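PDB 2BV2: ciona betagamma-crystallin from Ciona intestinalis, which binds two calcium ions in a single betagamma-crystallin domain and probably serves as a structural component of the neuroectodermal visual system. Local coordinates for residues G1-F6 with I37-G42. Residues are numbered along the deposited sequence; the frame is centred on the assembly and turned at random.
Sequences GKIILF and IIVESG. With SO4 (sulfate ion), chain F.
Lys2 faces two residues of the neighbouring strand at once, Glu40 and Ser41, and its carbonyl shows how a classic beta bulge is held. Two amides converge on Lys2 O: Ser41 N lies in the carbonyl plane on a lone pair, at 3.3 Å and nearly straight, whereas Glu40 N is nearer, 2.9 Å from Lys2 O, but meets it through a more bent bond (136° at the hydrogen). The Lys2 side chain starts at CB, 3.7 Å from Ser41 OG. A chi1 of 179° swings CG away from the backbone N and beside the carbonyl carbon, and the chain runs past Glu40: CG meets Glu40 CB and CG, and CD packs 3.9 Å from Glu40 CG. The bend at chi3 then carries NZ away, to stand 6.7 Å from Glu40 OE2 and make a weak, long ion pair with Glu17. Cut back to an alanine, this position would probably leave Glu40 CB and CG with less aliphatic packing and Glu17 without its distant positive partner. Beyond the bulge, regular antiparallel pairing joins strands 2-6 and 36-41, both of the first Greek-key motif, as the central pair of a four-stranded sheet whose edge strand 62-64 comes from the second; here Ile4 and Ile38 exchange two backbone bonds. On the face turned to the second sheet, Ile3 CG1 lies 3.7 Å from Ile37 CG2 and also meets Val39 CG2, with Trp44 and Leu59 packing beyond. On the other face, Phe6 CE2 touches Ile38 CG1 at 3.8 Å, and Ile4 CD1 reaches Glu40.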
ATOM      1  N   GLY A   1       8.145 -11.598  -0.475  1.00 25.35           N
ATOM      2  CA  GLY A   1       7.657 -10.358   0.169  1.00 21.75           C
ATOM      3  C   GLY A   1       6.199 -10.502   0.549  1.00 17.15           C
ATOM      4  O   GLY A   1       5.452 -11.230  -0.099  1.00 18.81           O
ATOM      5  N   LYS A   2       5.795  -9.811   1.607  1.00 14.90           N
ATOM      6  CA  LYS A   2       4.401  -9.798   2.020  1.00 13.66           C
ATOM      7  C   LYS A   2       4.068  -8.416   2.543  1.00 11.20           C
ATOM      8  O   LYS A   2       4.735  -7.908   3.435  1.00 13.80           O
ATOM      9  CB  LYS A   2       4.150 -10.845   3.091  1.00 12.44           C
ATOM     10  CG  LYS A   2       2.714 -10.911   3.630  1.00 17.92           C
ATOM     11  CD  LYS A   2       2.585 -11.954   4.735  1.00 21.56           C
ATOM     12  CE  LYS A   2       2.907 -13.358   4.232  1.00 24.51           C
ATOM     13  NZ  LYS A   2       2.883 -14.379   5.316  1.00 26.03           N
ATOM     14  N   ILE A   3       3.017  -7.829   1.987  1.00 10.20           N
ATOM     15  CA  ILE A   3       2.538  -6.515   2.423  1.00  9.71           C
ATOM     16  C   ILE A   3       1.047  -6.642   2.701  1.00  8.47           C
ATOM     17  O   ILE A   3       0.326  -7.373   2.004  1.00 11.78           O
ATOM     18  CB  ILE A   3       2.815  -5.440   1.366  1.00 10.78           C
ATOM     19  CG1 ILE A   3       2.592  -4.040   1.943  1.00 10.27           C
ATOM     20  CG2 ILE A   3       1.951  -5.653   0.132  1.00  7.60           C
ATOM     21  CD1 ILE A   3       2.984  -2.936   0.978  1.00 12.16           C
ATOM     22  N   ILE A   4       0.590  -5.947   3.734  1.00 10.87           N
ATOM     23  CA  ILE A   4      -0.829  -5.909   4.092  1.00 10.35           C
ATOM     24  C   ILE A   4      -1.313  -4.455   4.068  1.00  8.84           C
ATOM     25  O   ILE A   4      -0.793  -3.600   4.804  1.00 10.46           O
ATOM     26  CB  ILE A   4      -1.075  -6.508   5.471  1.00 10.73           C
ATOM     27  CG1 ILE A   4      -0.561  -7.948   5.540  1.00 15.89           C
ATOM     28  CG2 ILE A   4      -2.552  -6.468   5.817  1.00 12.78           C
ATOM     29  CD1 ILE A   4      -0.352  -8.443   6.959  1.00 19.57           C
ATOM     30  N   LEU A   5      -2.325  -4.206   3.235  1.00  9.85           N
ATOM     31  CA  LEU A   5      -2.903  -2.885   3.046  1.00  7.80           C
ATOM     32  C   LEU A   5      -4.182  -2.811   3.851  1.00  9.14           C
ATOM     33  O   LEU A   5      -4.953  -3.765   3.845  1.00 10.10           O
ATOM     34  CB  LEU A   5      -3.253  -2.679   1.581  1.00  9.68           C
ATOM     35  CG  LEU A   5      -2.155  -2.913   0.534  1.00 12.13           C
ATOM     36  CD1 LEU A   5      -2.707  -2.693  -0.852  1.00 14.38           C
ATOM     37  CD2 LEU A   5      -0.903  -2.062   0.747  1.00 13.33           C
ATOM     38  N   PHE A   6      -4.411  -1.680   4.517  1.00  8.55           N
ATOM     39  CA  PHE A   6      -5.570  -1.494   5.379  1.00  8.46           C
ATOM     40  C   PHE A   6      -6.395  -0.306   4.955  1.00  8.03           C
ATOM     41  O   PHE A   6      -5.843   0.744   4.655  1.00 10.65           O
ATOM     42  CB  PHE A   6      -5.138  -1.264   6.837  1.00  9.79           C
ATOM     43  CG  PHE A   6      -4.547  -2.473   7.489  1.00 10.67           C
ATOM     44  CD1 PHE A   6      -5.332  -3.331   8.255  1.00 11.95           C
ATOM     45  CD2 PHE A   6      -3.202  -2.740   7.369  1.00  9.09           C
ATOM     46  CE1 PHE A   6      -4.766  -4.466   8.856  1.00 10.75           C
ATOM     47  CE2 PHE A   6      -2.633  -3.885   7.951  1.00 11.04           C
ATOM     48  CZ  PHE A   6      -3.397  -4.725   8.696  1.00  9.76           C
ATOM     49  N   ILE A  37      -0.596   0.598   6.531  1.00 11.62           N
ATOM     50  CA  ILE A  37       0.124  -0.492   5.867  1.00 12.20           C
ATOM     51  C   ILE A  37       1.031  -1.207   6.849  1.00  8.82           C
ATOM     52  O   ILE A  37       1.656  -0.569   7.681  1.00 11.21           O
ATOM     53  CB  ILE A  37       0.999   0.023   4.677  1.00 10.82           C
ATOM     54  CG1 ILE A  37       0.136   0.618   3.553  1.00 11.19           C
ATOM     55  CG2 ILE A  37       1.884  -1.105   4.119  1.00 12.75           C
ATOM     56  CD1 ILE A  37       0.974   1.203   2.415  1.00 11.51           C
ATOM     57  N   ILE A  38       1.095  -2.537   6.745  1.00  9.76           N
ATOM     58  CA  ILE A  38       2.094  -3.320   7.435  1.00 13.25           C
ATOM     59  C   ILE A  38       2.907  -4.063   6.385  1.00 13.24           C
ATOM     60  O   ILE A  38       2.350  -4.811   5.570  1.00 13.67           O
ATOM     61  CB  ILE A  38       1.477  -4.338   8.404  1.00 13.42           C
ATOM     62  CG1 ILE A  38       0.774  -3.582   9.541  1.00 12.29           C
ATOM     63  CG2 ILE A  38       2.573  -5.306   8.927  1.00 12.93           C
ATOM     64  CD1 ILE A  38       0.098  -4.462  10.568  1.00 12.49           C
ATOM     65  N   VAL A  39       4.222  -3.849   6.382  1.00 11.84           N
ATOM     66  CA  VAL A  39       5.099  -4.677   5.553  1.00 14.22           C
ATOM     67  C   VAL A  39       5.660  -5.771   6.448  1.00 12.53           C
ATOM     68  O   VAL A  39       6.436  -5.489   7.355  1.00 13.74           O
ATOM     69  CB  VAL A  39       6.233  -3.862   4.905  1.00 14.58           C
ATOM     70  CG1 VAL A  39       7.165  -4.761   4.110  1.00 17.50           C
ATOM     71  CG2 VAL A  39       5.682  -2.781   3.988  1.00 12.23           C
ATOM     72  N   GLU A  40       5.268  -7.019   6.189  1.00 12.98           N
ATOM     73  CA  GLU A  40       5.764  -8.156   6.968  1.00 13.58           C
ATOM     74  C   GLU A  40       7.165  -8.557   6.528  1.00 13.69           C
ATOM     75  O   GLU A  40       8.029  -8.819   7.360  1.00 18.14           O
ATOM     76  CB  GLU A  40       4.825  -9.350   6.843  1.00 18.56           C
ATOM     77  CG  GLU A  40       3.393  -9.059   7.256  1.00 25.61           C
ATOM     78  CD  GLU A  40       3.205  -8.945   8.758  1.00 30.24           C
ATOM     79  OE1 GLU A  40       4.204  -8.878   9.503  1.00 34.97           O
ATOM     80  OE2 GLU A  40       2.036  -8.927   9.200  1.00 39.89           O
ATOM     81  N   SER A  41       7.382  -8.592   5.213  1.00 14.67           N
ATOM     82  CA  SER A  41       8.681  -8.916   4.640  1.00 10.90           C
ATOM     83  C   SER A  41       8.817  -8.265   3.285  1.00 14.70           C
ATOM     84  O   SER A  41       7.824  -7.941   2.655  1.00 15.60           O
ATOM     85  CB  SER A  41       8.823 -10.435   4.489  1.00 13.44           C
ATOM     86  OG  SER A  41       7.773 -10.958   3.690  1.00 19.16           O
ATOM     87  N   GLY A  42      10.060  -8.089   2.848  1.00 15.92           N
ATOM     88  CA  GLY A  42      10.368  -7.528   1.556  1.00 12.73           C
ATOM     89  C   GLY A  42      10.392  -6.022   1.592  1.00 14.77           C
ATOM     90  O   GLY A  42       9.934  -5.408   2.561  1.00 14.76           O
TER
HETATM   91  S   SO4 F 104      12.899 -10.470   4.271  0.50 22.99           S
HETATM   92  O1  SO4 F 104      12.303  -9.393   3.487  0.50 24.11           O
HETATM   93  O2  SO4 F 104      14.346 -10.310   4.298  0.50 20.16           O
HETATM   94  O3  SO4 F 104      12.375 -10.427   5.634  0.50 22.63           O
HETATM   95  O4  SO4 F 104      12.546 -11.755   3.677  0.50 22.68           O